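Local atomic coordinates of short afifavidin (Afifella pfennigii, PDB entry 6HDT), a protein that binds biotin strongly without a covalent bond and probably also 2-iminobiotin, although its biological role is still obscure. Residues N25-T30 / N47-F52; N82-T87 / A109-S114. One frame throughout, in Å; residues are numbered along the deposited sequence. Where two conformers were deposited one is given.

Contact 1 of 2, residues N25-T30 / N47-F52; sequences NQDGST and NNAPGF. With BTN (biotin), chain E.
The S29 side chain reaches the backbone of N47-F52, its OG taking the amide of N48 (N to OG 2.8 Å) in a nearly straight bond of 178°. Lying anti to its carbonyl carbon (chi1 -59°), OG also reaches the biotin ureido oxygen and donates to it, OG to O3 2.7 Å. In one of its two conformers, hence less certainly, N48 ND2 donates to G28 O (2.9 Å), which lies in the amide plane. D27 CB rests on the methyl of A49. N25 ND2 gives O3 a second hydrogen bond of 2.9 Å; the amides of D27, closing an Asx turn, and S29 meet N25 OD1 from opposite faces, which would limit rotation of this side chain. With an alanine for N25, O3 would probably lose one donor and those two amides their shared acceptor. N47 OD1 accepts from biotin N2 at 2.9 Å and from the A49 amide, a second Asx turn. The F52 ring lays one face over the bicycle, biotin C4 3.9 Å above its plane. Y45 and D123 also bond to biotin. Both segments are loops at one end of the barrel, N25-T30 joining strands 20-24 and 30-35, N47-F52 joining 40-46 and 58-66.

Contact 2 of 2, residues N82-T87 / A109-S114; sequences NCNSVT and AYQGSS. With BTN (biotin), chain E.
S85 turns its OG between its backbone N and carbonyl carbon (chi1 55°), which points the hydroxyl at biotin. Its CB lies beside Y110 CB, 4.2 Å away. The far end of Y110 leads away and packs on E117 and Q119 of strand 117-127. The backbones are joined by an antiparallel hydrogen-bonded pair, V86 with A109: V86 N donates to A109 O at 3.1 Å, and A109 N returns a shorter bond of 2.8 Å to V86 O. A109 O also receives a CA-H...O contact from S85, CA to O 3.1 Å. Past this pair the chains part at the corner turned by N84, where a water bridges them, donating to N84 O and accepting from Q111 N. Farther out, N84 ND2 meets Q111 CB at the fringe of the contact.

The ligand is met by the N82-T87 side. S85 OG donates to the carboxylate oxygen O11 of biotin at 2.8 Å, and C83 CB packs against the same oxygen. T87 keeps its OG1 beside its backbone N (chi1 -54°), and this oxygen comes within 3.3 Å of biotin S1; W76 NE1 hydrogen-bonds to it, helping to position it. C83 is tied by a disulfide to C54, in the loop that carries G53, whose backbone N hydrogen-bonds to biotin. The outer surface packs on the second subunit, V86 against its F69 and A109 against its G91. This is the open end of a beta hairpin, strands 82-96 and 99-110, in the closed antiparallel barrel of the avidin family, with the valerate tail of biotin bound beside it.

Overall arrangement
Both contacts line one biotin site: contact 1 binds the ureido group and packs on the bicycle and part of the tail, contact 2 binds the carboxylate and meets the sulfur. Their centres are 18 Å apart, and their nearest atoms, about 6 Å apart, do not touch. Both are partly buried, but contact 1 lies closer to the centre of the chain, whereas the touching residues of contact 2 include the exposed Q111. They share no strand. Contact 1 joins two loops through one side-chain amide and one hydroxyl meeting backbone groups; contact 2 joins neighbouring strands of a hairpin by backbone bonds, and a water takes over where they diverge. Contact 2 also faces the second subunit, which does not touch the segments of contact 1.

Contact 1 of 2, residues N25-T30 / N47-F52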
loop_
_atom_site.group_PDB
_atom_site.type_symbol
_atom_site.label_atom_id
_atom_site.label_comp_id
_atom_site.label_asym_id
_atom_site.label_seq_id
_atom_site.Cartn_x
_atom_site.Cartn_y
_atom_site.Cartn_z
ATOM N N ASN A 25 1.006 5.074 16.818
ATOM C CA ASN A 25 0.554 6.341 16.260
ATOM C C ASN A 25 -0.129 7.215 17.318
ATOM O O ASN A 25 -0.163 6.858 18.493
ATOM C CB ASN A 25 -0.251 6.153 14.971
ATOM C CG ASN A 25 -1.665 5.710 15.221
ATOM O OD1 ASN A 25 -2.158 5.796 16.328
ATOM N ND2 ASN A 25 -2.330 5.243 14.176
ATOM N N GLN A 26 -0.622 8.376 16.891
ATOM C CA GLN A 26 -1.152 9.407 17.795
ATOM C C GLN A 26 -2.452 8.960 18.485
ATOM O O GLN A 26 -2.831 9.494 19.521
ATOM C CB GLN A 26 -1.376 10.737 17.033
ATOM C CG GLN A 26 -2.533 10.740 16.023
ATOM C CD GLN A 26 -2.302 9.865 14.790
ATOM O OE1 GLN A 26 -1.170 9.661 14.347
ATOM N NE2 GLN A 26 -3.385 9.344 14.226
ATOM N N ASP A 27 -3.137 7.986 17.893
ATOM C CA ASP A 27 -4.308 7.423 18.512
ATOM C C ASP A 27 -4.026 6.142 19.277
ATOM O O ASP A 27 -4.957 5.493 19.729
ATOM C CB ASP A 27 -5.382 7.160 17.463
ATOM C CG ASP A 27 -5.945 8.447 16.891
ATOM O OD1 ASP A 27 -6.351 9.317 17.692
ATOM O OD2 ASP A 27 -5.969 8.587 15.653
ATOM N N GLY A 28 -2.753 5.779 19.423
ATOM C CA GLY A 28 -2.364 4.569 20.155
ATOM C C GLY A 28 -2.475 3.251 19.399
ATOM O O GLY A 28 -2.309 2.179 19.999
ATOM N N SER A 29 -2.756 3.308 18.097
ATOM C CA SER A 29 -2.645 2.096 17.272
ATOM C C SER A 29 -1.157 1.733 17.234
ATOM O O SER A 29 -0.274 2.611 17.349
ATOM C CB SER A 29 -3.254 2.258 15.878
ATOM O OG SER A 29 -4.637 2.585 15.999
ATOM N N THR A 30 -0.902 0.435 17.182
ATOM C CA THR A 30 0.459 -0.066 17.144
ATOM C C THR A 30 0.662 -0.923 15.906
ATOM O O THR A 30 -0.286 -1.561 15.331
ATOM C CB THR A 30 0.819 -0.885 18.409
ATOM O OG1 THR A 30 -0.154 -1.904 18.637
ATOM C CG2 THR A 30 0.878 0.019 19.643
ATOM N N ASN A 47 -5.271 -1.814 15.512
ATOM C CA ASN A 47 -6.057 -0.594 15.521
ATOM C C ASN A 47 -6.627 -0.323 16.913
ATOM O O ASN A 47 -7.280 -1.188 17.502
ATOM C CB ASN A 47 -7.154 -0.663 14.457
ATOM C CG ASN A 47 -8.161 0.446 14.582
ATOM O OD1 ASN A 47 -7.796 1.593 14.796
ATOM N ND2 ASN A 47 -9.453 0.113 14.433
ATOM N N ASN A 48 -6.335 0.864 17.436
ATOM C CA ASN A 48 -6.881 1.237 18.720
ATOM C C ASN A 48 -7.634 2.612 18.600
ATOM O O ASN A 48 -8.098 3.168 19.589
ATOM C CB ASN A 48 -5.752 1.108 19.802
ATOM C CG ASN A 48 -5.096 -0.323 19.852
ATOM O OD1 ASN A 48 -5.785 -1.353 19.870
ATOM N ND2 ASN A 48 -3.753 -0.375 19.888
ATOM N N ALA A 49 -7.812 3.101 17.361
ATOM C CA ALA A 49 -8.453 4.387 17.135
ATOM C C ALA A 49 -9.966 4.351 17.365
ATOM O O ALA A 49 -10.661 3.451 16.874
ATOM C CB ALA A 49 -8.167 4.899 15.744
ATOM N N PRO A 50 -10.480 5.335 18.113
ATOM C CA PRO A 50 -11.931 5.388 18.350
ATOM C C PRO A 50 -12.742 5.697 17.078
ATOM O O PRO A 50 -12.248 6.365 16.181
ATOM C CB PRO A 50 -12.095 6.496 19.403
ATOM C CG PRO A 50 -10.742 7.146 19.565
ATOM C CD PRO A 50 -9.739 6.476 18.694
ATOM N N GLY A 51 -13.974 5.211 17.003
ATOM C CA GLY A 51 -14.854 5.509 15.851
ATOM C C GLY A 51 -14.613 4.651 14.625
ATOM O O GLY A 51 -15.168 4.914 13.557
ATOM N N PHE A 52 -13.779 3.630 14.788
ATOM C CA PHE A 52 -13.527 2.609 13.812
ATOM C C PHE A 52 -13.786 1.249 14.469
ATOM O O PHE A 52 -13.715 1.091 15.714
ATOM C CB PHE A 52 -12.063 2.665 13.359
ATOM C CG PHE A 52 -11.698 3.926 12.626
ATOM C CD1 PHE A 52 -11.906 4.046 11.259
ATOM C CD2 PHE A 52 -11.150 4.995 13.309
ATOM C CE1 PHE A 52 -11.564 5.212 10.594
ATOM C CE2 PHE A 52 -10.801 6.171 12.651
ATOM C CZ PHE A 52 -10.997 6.279 11.299
HETATM C C11 BTN E . -12.589 -0.151 9.769
HETATM O O11 BTN E . -13.108 -0.225 8.639
HETATM O O12 BTN E . -13.082 0.554 10.681
HETATM C C10 BTN E . -11.311 -0.939 10.001
HETATM C C9 BTN E . -10.354 -0.250 10.972
HETATM C C8 BTN E . -9.722 1.009 10.373
HETATM C C7 BTN E . -8.835 1.779 11.349
HETATM C C2 BTN E . -8.246 2.999 10.650
HETATM S S1 BTN E . -6.925 2.656 9.501
HETATM C C6 BTN E . -6.454 4.361 9.447
HETATM C C5 BTN E . -6.629 4.869 10.867
HETATM N N1 BTN E . -5.444 4.704 11.662
HETATM C C3 BTN E . -5.546 3.855 12.683
HETATM O O3 BTN E . -4.632 3.615 13.492
HETATM N N2 BTN E . -6.801 3.336 12.668
HETATM C C4 BTN E . -7.607 3.973 11.638
#

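Contact 2 of 2, residues N82-T87 / A109-S114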
loop_
_atom_site.group_PDB
_atom_site.type_symbol
_atom_site.label_atom_id
_atom_site.label_comp_id
_atom_site.label_asym_id
_atom_site.label_seq_id
_atom_site.Cartn_x
_atom_site.Cartn_y
_atom_site.Cartn_z
ATOM N N ASN A 82 -14.173 -8.720 11.103
ATOM C CA ASN A 82 -14.120 -8.226 9.747
ATOM C C ASN A 82 -14.834 -6.889 9.705
ATOM O O ASN A 82 -15.955 -6.731 10.236
ATOM C CB ASN A 82 -14.806 -9.211 8.800
ATOM C CG ASN A 82 -14.692 -8.808 7.327
ATOM O OD1 ASN A 82 -13.877 -9.339 6.579
ATOM N ND2 ASN A 82 -15.535 -7.897 6.905
ATOM N N CYS A 83 -14.198 -5.935 9.041
ATOM C CA CYS A 83 -14.791 -4.617 8.820
ATOM C C CYS A 83 -15.056 -4.279 7.329
ATOM O O CYS A 83 -15.484 -3.170 7.014
ATOM C CB CYS A 83 -13.909 -3.563 9.500
ATOM S SG CYS A 83 -13.979 -3.723 11.291
ATOM N N ASN A 84 -14.766 -5.214 6.419
ATOM C CA ASN A 84 -15.077 -5.056 4.988
ATOM C C ASN A 84 -14.478 -3.776 4.409
ATOM O O ASN A 84 -15.163 -2.902 3.890
ATOM C CB ASN A 84 -16.588 -5.117 4.766
ATOM C CG ASN A 84 -16.944 -5.224 3.309
ATOM O OD1 ASN A 84 -16.179 -5.760 2.523
ATOM N ND2 ASN A 84 -18.123 -4.719 2.940
ATOM N N SER A 85 -13.168 -3.662 4.555
ATOM C CA SER A 85 -12.465 -2.430 4.271
ATOM C C SER A 85 -10.989 -2.740 4.158
ATOM O O SER A 85 -10.529 -3.772 4.643
ATOM C CB SER A 85 -12.666 -1.440 5.419
ATOM O OG SER A 85 -12.266 -2.031 6.646
ATOM N N VAL A 86 -10.269 -1.817 3.533
ATOM C CA VAL A 86 -8.828 -1.911 3.358
ATOM C C VAL A 86 -8.239 -0.521 3.534
ATOM O O VAL A 86 -8.743 0.416 2.950
ATOM C CB VAL A 86 -8.464 -2.397 1.939
ATOM C CG1 VAL A 86 -6.960 -2.371 1.719
ATOM C CG2 VAL A 86 -9.040 -3.768 1.669
ATOM N N THR A 87 -7.126 -0.419 4.263
ATOM C CA THR A 87 -6.362 0.865 4.368
ATOM C C THR A 87 -4.960 0.722 3.775
ATOM O O THR A 87 -4.323 -0.316 3.888
ATOM C CB THR A 87 -6.226 1.286 5.853
ATOM O OG1 THR A 87 -7.504 1.331 6.486
ATOM C CG2 THR A 87 -5.535 2.619 6.053
ATOM N N ALA A 109 -10.625 2.316 1.985
ATOM C CA ALA A 109 -11.762 1.934 1.128
ATOM C C ALA A 109 -12.770 1.156 1.933
ATOM O O ALA A 109 -12.405 0.185 2.611
ATOM C CB ALA A 109 -11.256 1.115 -0.038
ATOM N N TYR A 110 -14.044 1.558 1.849
ATOM C CA TYR A 110 -15.086 0.895 2.624
ATOM C C TYR A 110 -16.380 1.006 1.866
ATOM O O TYR A 110 -16.479 1.678 0.825
ATOM C CB TYR A 110 -15.233 1.515 4.025
ATOM C CG TYR A 110 -15.720 2.944 4.023
ATOM C CD1 TYR A 110 -14.890 3.966 3.636
ATOM C CD2 TYR A 110 -17.039 3.278 4.370
ATOM C CE1 TYR A 110 -15.331 5.271 3.582
ATOM C CE2 TYR A 110 -17.483 4.595 4.335
ATOM C CZ TYR A 110 -16.614 5.596 3.937
ATOM O OH TYR A 110 -17.007 6.927 3.879
ATOM N N GLN A 111 -17.374 0.306 2.388
ATOM C CA GLN A 111 -18.644 0.171 1.712
ATOM C C GLN A 111 -19.475 1.427 1.877
ATOM O O GLN A 111 -19.770 1.861 2.980
ATOM C CB GLN A 111 -19.413 -1.030 2.233
ATOM C CG GLN A 111 -20.604 -1.383 1.328
ATOM C CD GLN A 111 -20.142 -1.726 -0.074
ATOM O OE1 GLN A 111 -19.763 -2.875 -0.356
ATOM N NE2 GLN A 111 -20.135 -0.726 -0.959
ATOM N N GLY A 112 -19.839 2.025 0.758
ATOM C CA GLY A 112 -20.678 3.201 0.806
ATOM C C GLY A 112 -22.114 2.773 0.866
ATOM O O GLY A 112 -22.427 1.596 1.145
ATOM N N SER A 113 -22.986 3.732 0.590
ATOM C CA SER A 113 -24.408 3.464 0.587
ATOM C C SER A 113 -24.726 2.615 -0.626
ATOM O O SER A 113 -25.048 1.438 -0.516
ATOM C CB SER A 113 -25.197 4.774 0.562
ATOM O OG SER A 113 -24.626 5.673 -0.368
ATOM N N SER A 114 -24.570 3.222 -1.789
ATOM C CA SER A 114 -24.821 2.571 -3.056
ATOM C C SER A 114 -23.606 1.718 -3.422
ATOM O O SER A 114 -23.747 0.532 -3.746
ATOM C CB SER A 114 -25.143 3.624 -4.132
ATOM O OG SER A 114 -24.871 4.952 -3.686
HETATM C C11 BTN E . -12.589 -0.151 9.769
HETATM O O11 BTN E . -13.108 -0.225 8.639
HETATM O O12 BTN E . -13.082 0.554 10.681
HETATM C C10 BTN E . -11.311 -0.939 10.001
HETATM C C9 BTN E . -10.354 -0.250 10.972
HETATM C C8 BTN E . -9.722 1.009 10.373
HETATM C C7 BTN E . -8.835 1.779 11.349
HETATM C C2 BTN E . -8.246 2.999 10.650
HETATM S S1 BTN E . -6.925 2.656 9.501
HETATM C C6 BTN E . -6.454 4.361 9.447
HETATM C C5 BTN E . -6.629 4.869 10.867
HETATM N N1 BTN E . -5.444 4.704 11.662
HETATM C C3 BTN E . -5.546 3.855 12.683
HETATM O O3 BTN E . -4.632 3.615 13.492
HETATM N N2 BTN E . -6.801 3.336 12.668
HETATM C C4 BTN E . -7.607 3.973 11.638
HETATM O O HOH W 1 -17.233 -1.362 4.850
#